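Local coordinates for dihydrodipicolinate synthase (Bacillus clausii KSM-K16, PDB 3E96), which probably acts as a 4-hydroxy-tetrahydrodipicolinate synthase, a DapA-family lyase thought to work through a Schiff base with its substrate, at residues 220-225 with 242-247; 264-269 with 288-293; 292-297 with 301-306. All blocks are in the same frame, centred on the assembly; numbering follows the deposited sequence.

Contact 1 (220-225 with 242-247); sequences PQKAVE and WEDIVP
Lys-222 lays the root of its side chain against the tip of Ile-245 and reaches with its ammonium end to Asp-244, so that one residue makes both contacts between two successive helices. Helix 220-231 follows the last strand, 210-213, of the eight-stranded TIM barrel, and helix 235-252 comes next in the chain as part of the helical region beyond the barrel. The backbones stay well apart, with the CA atoms of Lys-222 and Ile-245 8.0 Å from each other, and side chains bridge the distance. Ile-245 CD1 makes the packing part, 4.1 Å from Lys-222 CB and also close to the carbonyl O of Lys-222. From there the lysine runs extended as far as CE and turns only at its last torsion (chi4 -62°), which brings NZ to Asp-244; the two side chains meet at about a right angle. Trp-300 takes the same lysine in a cation-pi contact, and its NE1 donates to the carbonyl O of Asp-244, so the indole joins both partners of the ion pair. A methionine in place of Lys-222 would probably leave the Asp-244 carboxylate without this countercharge and the Trp-300 ring without its cation. Asp-244, its CB directed toward segment 220-225, holds CG anti to the backbone N (chi1 -173°), and its OD2 receives Lys-222 NZ at 2.9 Å through the syn lone pair, the one on the side of OD1.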
loop_
_atom_site.group_PDB
_atom_site.type_symbol
_atom_site.label_atom_id
_atom_site.label_comp_id
_atom_site.label_asym_id
_atom_site.label_seq_id
_atom_site.Cartn_x
_atom_site.Cartn_y
_atom_site.Cartn_z
ATOM N N PRO B 220 14.467 -23.426 8.452
ATOM C CA PRO B 220 15.130 -23.347 7.150
ATOM C C PRO B 220 15.404 -24.688 6.474
ATOM O O PRO B 220 15.445 -24.765 5.248
ATOM C CB PRO B 220 16.408 -22.567 7.460
ATOM C CG PRO B 220 16.687 -22.922 8.888
ATOM C CD PRO B 220 15.317 -22.858 9.514
ATOM N N GLN B 221 15.582 -25.744 7.264
ATOM C CA GLN B 221 15.853 -27.060 6.695
ATOM C C GLN B 221 14.684 -27.594 5.862
ATOM O O GLN B 221 14.891 -28.325 4.892
ATOM C CB GLN B 221 16.214 -28.066 7.799
ATOM C CG GLN B 221 15.048 -28.550 8.655
ATOM C CD GLN B 221 14.629 -27.571 9.745
ATOM O OE1 GLN B 221 13.691 -27.843 10.497
ATOM N NE2 GLN B 221 15.321 -26.433 9.840
ATOM N N LYS B 222 13.457 -27.236 6.234
ATOM C CA LYS B 222 12.289 -27.691 5.480
ATOM C C LYS B 222 12.267 -27.039 4.105
ATOM O O LYS B 222 11.918 -27.678 3.110
ATOM C CB LYS B 222 10.992 -27.360 6.221
ATOM C CG LYS B 222 10.728 -28.230 7.437
ATOM C CD LYS B 222 9.368 -27.929 8.049
ATOM C CE LYS B 222 9.082 -28.841 9.238
ATOM N NZ LYS B 222 9.039 -30.279 8.843
ATOM N N ALA B 223 12.638 -25.762 4.053
ATOM C CA ALA B 223 12.672 -25.034 2.794
ATOM C C ALA B 223 13.764 -25.635 1.919
ATOM O O ALA B 223 13.573 -25.836 0.718
ATOM C CB ALA B 223 12.953 -23.554 3.050
ATOM N N VAL B 224 14.910 -25.929 2.531
ATOM C CA VAL B 224 16.029 -26.516 1.804
ATOM C C VAL B 224 15.646 -27.876 1.229
ATOM O O VAL B 224 16.022 -28.209 0.109
ATOM C CB VAL B 224 17.275 -26.675 2.714
ATOM C CG1 VAL B 224 18.366 -27.446 1.977
ATOM C CG2 VAL B 224 17.803 -25.302 3.110
ATOM N N GLU B 225 14.896 -28.662 1.996
ATOM C CA GLU B 225 14.475 -29.977 1.526
ATOM C C GLU B 225 13.625 -29.849 0.264
ATOM O O GLU B 225 13.769 -30.643 -0.666
ATOM C CB GLU B 225 13.670 -30.708 2.603
ATOM C CG GLU B 225 14.416 -30.925 3.907
ATOM C CD GLU B 225 13.593 -31.695 4.925
ATOM O OE1 GLU B 225 13.945 -31.657 6.128
ATOM O OE2 GLU B 225 12.601 -32.343 4.523
ATOM N N TRP B 242 5.782 -30.827 0.439
ATOM C CA TRP B 242 4.718 -29.861 0.180
ATOM C C TRP B 242 3.531 -30.071 1.127
ATOM O O TRP B 242 3.096 -29.136 1.802
ATOM C CB TRP B 242 4.251 -29.978 -1.272
ATOM C CG TRP B 242 3.133 -29.050 -1.627
ATOM C CD1 TRP B 242 3.216 -27.701 -1.837
ATOM C CD2 TRP B 242 1.757 -29.403 -1.817
ATOM N NE1 TRP B 242 1.972 -27.193 -2.151
ATOM C CE2 TRP B 242 1.061 -28.218 -2.143
ATOM C CE3 TRP B 242 1.047 -30.608 -1.741
ATOM C CZ2 TRP B 242 -0.316 -28.204 -2.395
ATOM C CZ3 TRP B 242 -0.322 -30.593 -1.992
ATOM C CH2 TRP B 242 -0.987 -29.396 -2.315
ATOM N N GLU B 243 3.005 -31.293 1.182
ATOM C CA GLU B 243 1.867 -31.582 2.057
ATOM C C GLU B 243 2.201 -31.257 3.507
ATOM O O GLU B 243 1.340 -30.828 4.274
ATOM C CB GLU B 243 1.464 -33.055 1.966
ATOM C CG GLU B 243 0.856 -33.466 0.643
ATOM C CD GLU B 243 0.194 -34.825 0.720
ATOM O OE1 GLU B 243 -0.861 -34.935 1.376
ATOM O OE2 GLU B 243 0.732 -35.780 0.133
ATOM N N ASP B 244 3.461 -31.466 3.868
ATOM C CA ASP B 244 3.948 -31.213 5.221
ATOM C C ASP B 244 3.941 -29.724 5.578
ATOM O O ASP B 244 3.656 -29.354 6.715
ATOM C CB ASP B 244 5.377 -31.764 5.351
ATOM C CG ASP B 244 5.909 -31.707 6.770
ATOM O OD1 ASP B 244 5.303 -32.337 7.661
ATOM O OD2 ASP B 244 6.942 -31.039 6.995
ATOM N N ILE B 245 4.242 -28.875 4.598
ATOM C CA ILE B 245 4.313 -27.431 4.827
ATOM C C ILE B 245 3.036 -26.624 4.563
ATOM O O ILE B 245 2.829 -25.578 5.178
ATOM C CB ILE B 245 5.464 -26.818 3.989
ATOM C CG1 ILE B 245 6.795 -27.467 4.385
ATOM C CG2 ILE B 245 5.544 -25.314 4.210
ATOM C CD1 ILE B 245 7.953 -27.108 3.466
ATOM N N VAL B 246 2.179 -27.105 3.666
ATOM C CA VAL B 246 0.959 -26.373 3.320
ATOM C C VAL B 246 0.095 -25.844 4.473
ATOM O O VAL B 246 -0.316 -24.682 4.457
ATOM C CB VAL B 246 0.058 -27.201 2.373
ATOM C CG1 VAL B 246 -1.266 -26.473 2.143
ATOM C CG2 VAL B 246 0.762 -27.400 1.043
ATOM N N PRO B 247 -0.198 -26.681 5.479
ATOM C CA PRO B 247 -1.025 -26.202 6.592
ATOM C C PRO B 247 -0.475 -24.935 7.254
ATOM O O PRO B 247 -1.236 -24.049 7.646
ATOM C CB PRO B 247 -1.047 -27.399 7.543
ATOM C CG PRO B 247 -0.962 -28.568 6.601
ATOM C CD PRO B 247 0.106 -28.116 5.628
#

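Contact 2 (264-269 with 288-293); sequences IKEAME and EDKQLV
Glu-266 and Lys-290 form the polar half of this helix pair, a salt bridge between helices 262-270 and 287-299 in the C-terminal helical region that follows the TIM barrel. Lys-290 NZ donates to Glu-266 OE1 at 2.9 Å, arriving on the syn side and 19° out of the carboxylate plane; a second, weak bond runs from the same NZ to Glu-266 OE2 at 3.2 Å. The bend at chi4 (52°) turns NZ back onto the carboxylate, while Lys-290 CG, nearer the root, lies 3.3 Å from the same Glu-266 OE1. Both charged ends are further held by the backbone of Leu-285, whose N donates to Glu-266 OE2 and whose O accepts from Lys-290 NZ, which ties the ion pair to the loop leading into helix 287-299.

The apolar half is small and close. Val-293 presents CG1 to Ala-267, 3.8 Å from its CA and 3.9 Å from its CB, and with only a methyl group on one side the CA atoms of the two residues come within 6.3 Å.

Helix 235-252 borders this apolar patch, Phe-248 touching Ala-267 and Leu-251 touching Val-293, so three helices of the region after barrel strand 210-213 meet here.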
loop_
_atom_site.group_PDB
_atom_site.type_symbol
_atom_site.label_atom_id
_atom_site.label_comp_id
_atom_site.label_asym_id
_atom_site.label_seq_id
_atom_site.Cartn_x
_atom_site.Cartn_y
_atom_site.Cartn_z
ATOM N N ILE B 264 4.223 -16.527 11.993
ATOM C CA ILE B 264 5.638 -16.882 12.034
ATOM C C ILE B 264 6.245 -16.509 13.391
ATOM O O ILE B 264 6.941 -17.318 14.021
ATOM C CB ILE B 264 6.433 -16.156 10.916
ATOM C CG1 ILE B 264 6.068 -16.745 9.553
ATOM C CG2 ILE B 264 7.934 -16.294 11.155
ATOM C CD1 ILE B 264 6.744 -16.052 8.384
ATOM N N LYS B 265 5.973 -15.289 13.846
ATOM C CA LYS B 265 6.518 -14.826 15.118
ATOM C C LYS B 265 6.029 -15.588 16.340
ATOM O O LYS B 265 6.814 -15.884 17.245
ATOM C CB LYS B 265 6.259 -13.325 15.292
ATOM C CG LYS B 265 7.130 -12.464 14.371
ATOM C CD LYS B 265 7.043 -10.976 14.693
ATOM C CE LYS B 265 8.025 -10.185 13.829
ATOM N NZ LYS B 265 7.878 -8.702 13.983
ATOM N N GLU B 266 4.744 -15.915 16.384
ATOM C CA GLU B 266 4.241 -16.648 17.539
ATOM C C GLU B 266 4.689 -18.106 17.485
ATOM O O GLU B 266 4.852 -18.749 18.522
ATOM C CB GLU B 266 2.721 -16.516 17.637
ATOM C CG GLU B 266 2.312 -15.087 17.983
ATOM C CD GLU B 266 0.930 -14.969 18.587
ATOM O OE1 GLU B 266 0.424 -15.971 19.142
ATOM O OE2 GLU B 266 0.357 -13.860 18.524
ATOM N N ALA B 267 4.921 -18.620 16.281
ATOM C CA ALA B 267 5.401 -19.990 16.128
ATOM C C ALA B 267 6.862 -20.040 16.598
ATOM O O ALA B 267 7.263 -20.966 17.316
ATOM C CB ALA B 267 5.304 -20.426 14.671
ATOM N N MET B 268 7.648 -19.041 16.193
ATOM C CA MET B 268 9.060 -18.956 16.584
ATOM C C MET B 268 9.177 -18.894 18.108
ATOM O O MET B 268 10.005 -19.594 18.705
ATOM C CB MET B 268 9.735 -17.705 15.979
ATOM C CG MET B 268 9.914 -17.720 14.452
ATOM S SD MET B 268 10.626 -16.195 13.747
ATOM C CE MET B 268 9.262 -15.159 13.739
ATOM N N GLU B 269 8.354 -18.057 18.738
ATOM C CA GLU B 269 8.385 -17.918 20.194
ATOM C C GLU B 269 8.054 -19.243 20.885
ATOM O O GLU B 269 8.658 -19.584 21.911
ATOM C CB GLU B 269 7.407 -16.831 20.653
ATOM C CG GLU B 269 7.874 -15.390 20.391
ATOM C CD GLU B 269 9.073 -14.979 21.235
ATOM O OE1 GLU B 269 9.213 -15.485 22.372
ATOM O OE2 GLU B 269 9.868 -14.129 20.774
ATOM N N GLU B 288 -7.919 -18.828 19.455
ATOM C CA GLU B 288 -8.215 -19.847 18.459
ATOM C C GLU B 288 -7.006 -20.113 17.569
ATOM O O GLU B 288 -6.615 -21.260 17.372
ATOM C CB GLU B 288 -9.389 -19.414 17.579
ATOM C CG GLU B 288 -9.693 -20.393 16.452
ATOM C CD GLU B 288 -10.714 -19.857 15.463
ATOM O OE1 GLU B 288 -11.057 -20.591 14.512
ATOM O OE2 GLU B 288 -11.170 -18.705 15.634
ATOM N N ASP B 289 -6.424 -19.050 17.020
ATOM C CA ASP B 289 -5.269 -19.202 16.143
ATOM C C ASP B 289 -4.015 -19.660 16.892
ATOM O O ASP B 289 -3.187 -20.374 16.332
ATOM C CB ASP B 289 -4.999 -17.898 15.383
ATOM C CG ASP B 289 -6.009 -17.655 14.267
ATOM O OD1 ASP B 289 -6.819 -18.564 13.985
ATOM O OD2 ASP B 289 -5.991 -16.559 13.662
ATOM N N LYS B 290 -3.873 -19.252 18.150
ATOM C CA LYS B 290 -2.720 -19.679 18.945
ATOM C C LYS B 290 -2.779 -21.205 19.079
ATOM O O LYS B 290 -1.756 -21.887 19.032
ATOM C CB LYS B 290 -2.751 -19.032 20.334
ATOM C CG LYS B 290 -2.208 -17.613 20.385
ATOM C CD LYS B 290 -2.477 -16.977 21.742
ATOM C CE LYS B 290 -1.581 -15.769 21.992
ATOM N NZ LYS B 290 -1.616 -14.775 20.883
ATOM N N GLN B 291 -3.990 -21.731 19.234
ATOM C CA GLN B 291 -4.190 -23.171 19.363
ATOM C C GLN B 291 -3.859 -23.867 18.044
ATOM O O GLN B 291 -3.280 -24.954 18.033
ATOM C CB GLN B 291 -5.639 -23.472 19.756
ATOM C CG GLN B 291 -5.920 -24.940 20.048
ATOM C CD GLN B 291 -5.294 -25.408 21.351
ATOM O OE1 GLN B 291 -4.077 -25.345 21.531
ATOM N NE2 GLN B 291 -6.129 -25.876 22.272
ATOM N N LEU B 292 -4.222 -23.240 16.929
ATOM C CA LEU B 292 -3.937 -23.824 15.625
ATOM C C LEU B 292 -2.428 -23.873 15.375
ATOM O O LEU B 292 -1.933 -24.809 14.753
ATOM C CB LEU B 292 -4.627 -23.024 14.512
ATOM C CG LEU B 292 -6.157 -23.049 14.506
ATOM C CD1 LEU B 292 -6.686 -22.111 13.427
ATOM C CD2 LEU B 292 -6.643 -24.475 14.265
ATOM N N VAL B 293 -1.699 -22.866 15.852
ATOM C CA VAL B 293 -0.245 -22.843 15.676
ATOM C C VAL B 293 0.358 -23.959 16.531
ATOM O O VAL B 293 1.283 -24.659 16.112
ATOM C CB VAL B 293 0.367 -21.488 16.117
ATOM C CG1 VAL B 293 1.901 -21.579 16.120
ATOM C CG2 VAL B 293 -0.080 -20.380 15.169
#

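Contact 3 (292-297 with 301-306); sequences LVTELL and KLLQPT
Thr-294 and Leu-297, one turn apart near the end of helix 287-299, take Leu-303 against them as the chain folds back through a Schellman motif into the C-terminal tail. Thr-294 comes first. Its OG1 bonds back to the carbonyl O of Lys-290; with OG1 beside the backbone N (chi1 -65°), CG2 falls anti to that N and meets Leu-303 CD1 at 3.8 Å. The same leucine methyl also lies against the carbonyl O of Thr-294.

Leu-297 follows and makes the larger part of the contact. Leu-303 crosses it at about a right angle, with CG 3.8 Å from Leu-297 CB and CD2 4.1 Å from Leu-297 CD1. The other methyl of Leu-297, CD2, faces Leu-302 CD1 more loosely at 4.2 Å. Leu-303 thus spans Leu-297 from CB to CD1, whereas the side chain of Leu-302 meets that of Leu-297 at one methyl. Met-270 of helix 262-270 touches Thr-294, Leu-297 and Leu-303 alike, which places this apolar cluster between the tail and that helix, away from the predicted active site.

The reversal itself is made at Lys-301, which takes positive phi (57°) with its CB directed away from segment 292-297. The chain direction changes there, and the next amide closes the motif: Leu-302 N donates to Leu-297 O at 3.0 Å, with an angle of 162° at the hydrogen.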
loop_
_atom_site.group_PDB
_atom_site.type_symbol
_atom_site.label_atom_id
_atom_site.label_comp_id
_atom_site.label_asym_id
_atom_site.label_seq_id
_atom_site.Cartn_x
_atom_site.Cartn_y
_atom_site.Cartn_z
ATOM N N LEU B 292 -4.222 -23.240 16.929
ATOM C CA LEU B 292 -3.937 -23.824 15.625
ATOM C C LEU B 292 -2.428 -23.873 15.375
ATOM O O LEU B 292 -1.933 -24.809 14.753
ATOM C CB LEU B 292 -4.627 -23.024 14.512
ATOM C CG LEU B 292 -6.157 -23.049 14.506
ATOM C CD1 LEU B 292 -6.686 -22.111 13.427
ATOM C CD2 LEU B 292 -6.643 -24.475 14.265
ATOM N N VAL B 293 -1.699 -22.866 15.852
ATOM C CA VAL B 293 -0.245 -22.843 15.676
ATOM C C VAL B 293 0.358 -23.959 16.531
ATOM O O VAL B 293 1.283 -24.659 16.112
ATOM C CB VAL B 293 0.367 -21.488 16.117
ATOM C CG1 VAL B 293 1.901 -21.579 16.120
ATOM C CG2 VAL B 293 -0.080 -20.380 15.169
ATOM N N THR B 294 -0.180 -24.116 17.734
ATOM C CA THR B 294 0.286 -25.149 18.651
ATOM C C THR B 294 0.082 -26.529 18.036
ATOM O O THR B 294 1.009 -27.339 17.985
ATOM C CB THR B 294 -0.476 -25.072 19.992
ATOM O OG1 THR B 294 -0.166 -23.834 20.637
ATOM C CG2 THR B 294 -0.091 -26.235 20.907
ATOM N N GLU B 295 -1.129 -26.790 17.550
ATOM C CA GLU B 295 -1.441 -28.082 16.950
ATOM C C GLU B 295 -0.583 -28.351 15.720
ATOM O O GLU B 295 -0.257 -29.498 15.421
ATOM C CB GLU B 295 -2.924 -28.149 16.572
ATOM C CG GLU B 295 -3.855 -27.737 17.703
ATOM C CD GLU B 295 -5.323 -27.905 17.356
ATOM O OE1 GLU B 295 -5.695 -27.664 16.186
ATOM O OE2 GLU B 295 -6.107 -28.264 18.259
ATOM N N LEU B 296 -0.214 -27.292 15.007
ATOM C CA LEU B 296 0.608 -27.443 13.811
ATOM C C LEU B 296 2.040 -27.826 14.195
ATOM O O LEU B 296 2.645 -28.714 13.587
ATOM C CB LEU B 296 0.607 -26.138 13.013
ATOM C CG LEU B 296 0.990 -26.206 11.535
ATOM C CD1 LEU B 296 -0.009 -27.071 10.785
ATOM C CD2 LEU B 296 0.993 -24.804 10.952
ATOM N N LEU B 297 2.577 -27.150 15.204
ATOM C CA LEU B 297 3.932 -27.432 15.665
ATOM C C LEU B 297 3.973 -28.823 16.284
ATOM O O LEU B 297 4.976 -29.531 16.189
ATOM C CB LEU B 297 4.378 -26.384 16.689
ATOM C CG LEU B 297 4.579 -24.970 16.136
ATOM C CD1 LEU B 297 5.011 -24.039 17.254
ATOM C CD2 LEU B 297 5.619 -24.993 15.022
ATOM N N LYS B 301 5.965 -32.368 15.156
ATOM C CA LYS B 301 6.758 -32.993 16.205
ATOM C C LYS B 301 7.910 -32.093 16.641
ATOM O O LYS B 301 9.054 -32.537 16.771
ATOM C CB LYS B 301 7.269 -34.353 15.721
ATOM C CG LYS B 301 6.124 -35.310 15.398
ATOM C CD LYS B 301 6.582 -36.747 15.203
ATOM C CE LYS B 301 5.378 -37.669 15.042
ATOM N NZ LYS B 301 5.764 -39.106 14.961
ATOM N N LEU B 302 7.585 -30.824 16.885
ATOM C CA LEU B 302 8.570 -29.831 17.304
ATOM C C LEU B 302 8.404 -29.345 18.743
ATOM O O LEU B 302 9.332 -28.776 19.313
ATOM C CB LEU B 302 8.526 -28.620 16.369
ATOM C CG LEU B 302 8.928 -28.844 14.913
ATOM C CD1 LEU B 302 8.788 -27.537 14.151
ATOM C CD2 LEU B 302 10.361 -29.349 14.843
ATOM N N LEU B 303 7.228 -29.550 19.327
ATOM C CA LEU B 303 6.989 -29.114 20.700
ATOM C C LEU B 303 7.584 -30.101 21.694
ATOM O O LEU B 303 7.591 -31.307 21.452
ATOM C CB LEU B 303 5.487 -28.972 20.962
ATOM C CG LEU B 303 4.773 -27.872 20.172
ATOM C CD1 LEU B 303 3.292 -27.871 20.516
ATOM C CD2 LEU B 303 5.401 -26.523 20.498
ATOM N N GLN B 304 8.083 -29.596 22.816
ATOM C CA GLN B 304 8.670 -30.485 23.810
ATOM C C GLN B 304 7.586 -31.266 24.533
ATOM O O GLN B 304 6.503 -30.749 24.797
ATOM C CB GLN B 304 9.514 -29.701 24.819
ATOM C CG GLN B 304 8.829 -28.497 25.421
ATOM C CD GLN B 304 9.701 -27.786 26.444
ATOM O OE1 GLN B 304 9.443 -26.639 26.804
ATOM N NE2 GLN B 304 10.734 -28.472 26.923
ATOM N N PRO B 305 7.862 -32.539 24.842
ATOM C CA PRO B 305 6.907 -33.399 25.541
ATOM C C PRO B 305 6.492 -32.770 26.865
ATOM O O PRO B 305 7.302 -32.124 27.531
ATOM C CB PRO B 305 7.692 -34.691 25.733
ATOM C CG PRO B 305 8.573 -34.725 24.521
ATOM C CD PRO B 305 9.066 -33.297 24.460
ATOM N N THR B 306 5.230 -32.955 27.240
ATOM C CA THR B 306 4.727 -32.396 28.491
ATOM C C THR B 306 4.235 -33.498 29.420
ATOM O O THR B 306 3.985 -34.622 28.984
ATOM C CB THR B 306 3.559 -31.419 28.245
ATOM O OG1 THR B 306 2.470 -32.126 27.640
ATOM C CG2 THR B 306 3.993 -30.282 27.331
#

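All three contacts belong to the helical part that follows the last barrel strand. Contacts 1 and 2 are partly buried helix pairs, and each joins a lysine-carboxylate salt bridge to a small apolar patch; contact 3 lies at the surface, pairs a helix end with an irregular tail, and relies on leucines and a backbone bond. Contacts 2 and 3 share Leu-292 and Val-293 on helix 287-299, their centres about 10 Å apart, and Ala-267 O packs on Leu-297 CD1 between them. Contact 1, about 17 Å from contact 2 between centres, does not touch it, but meets contact 3 where Pro-247 CB packs against Leu-296 CD1.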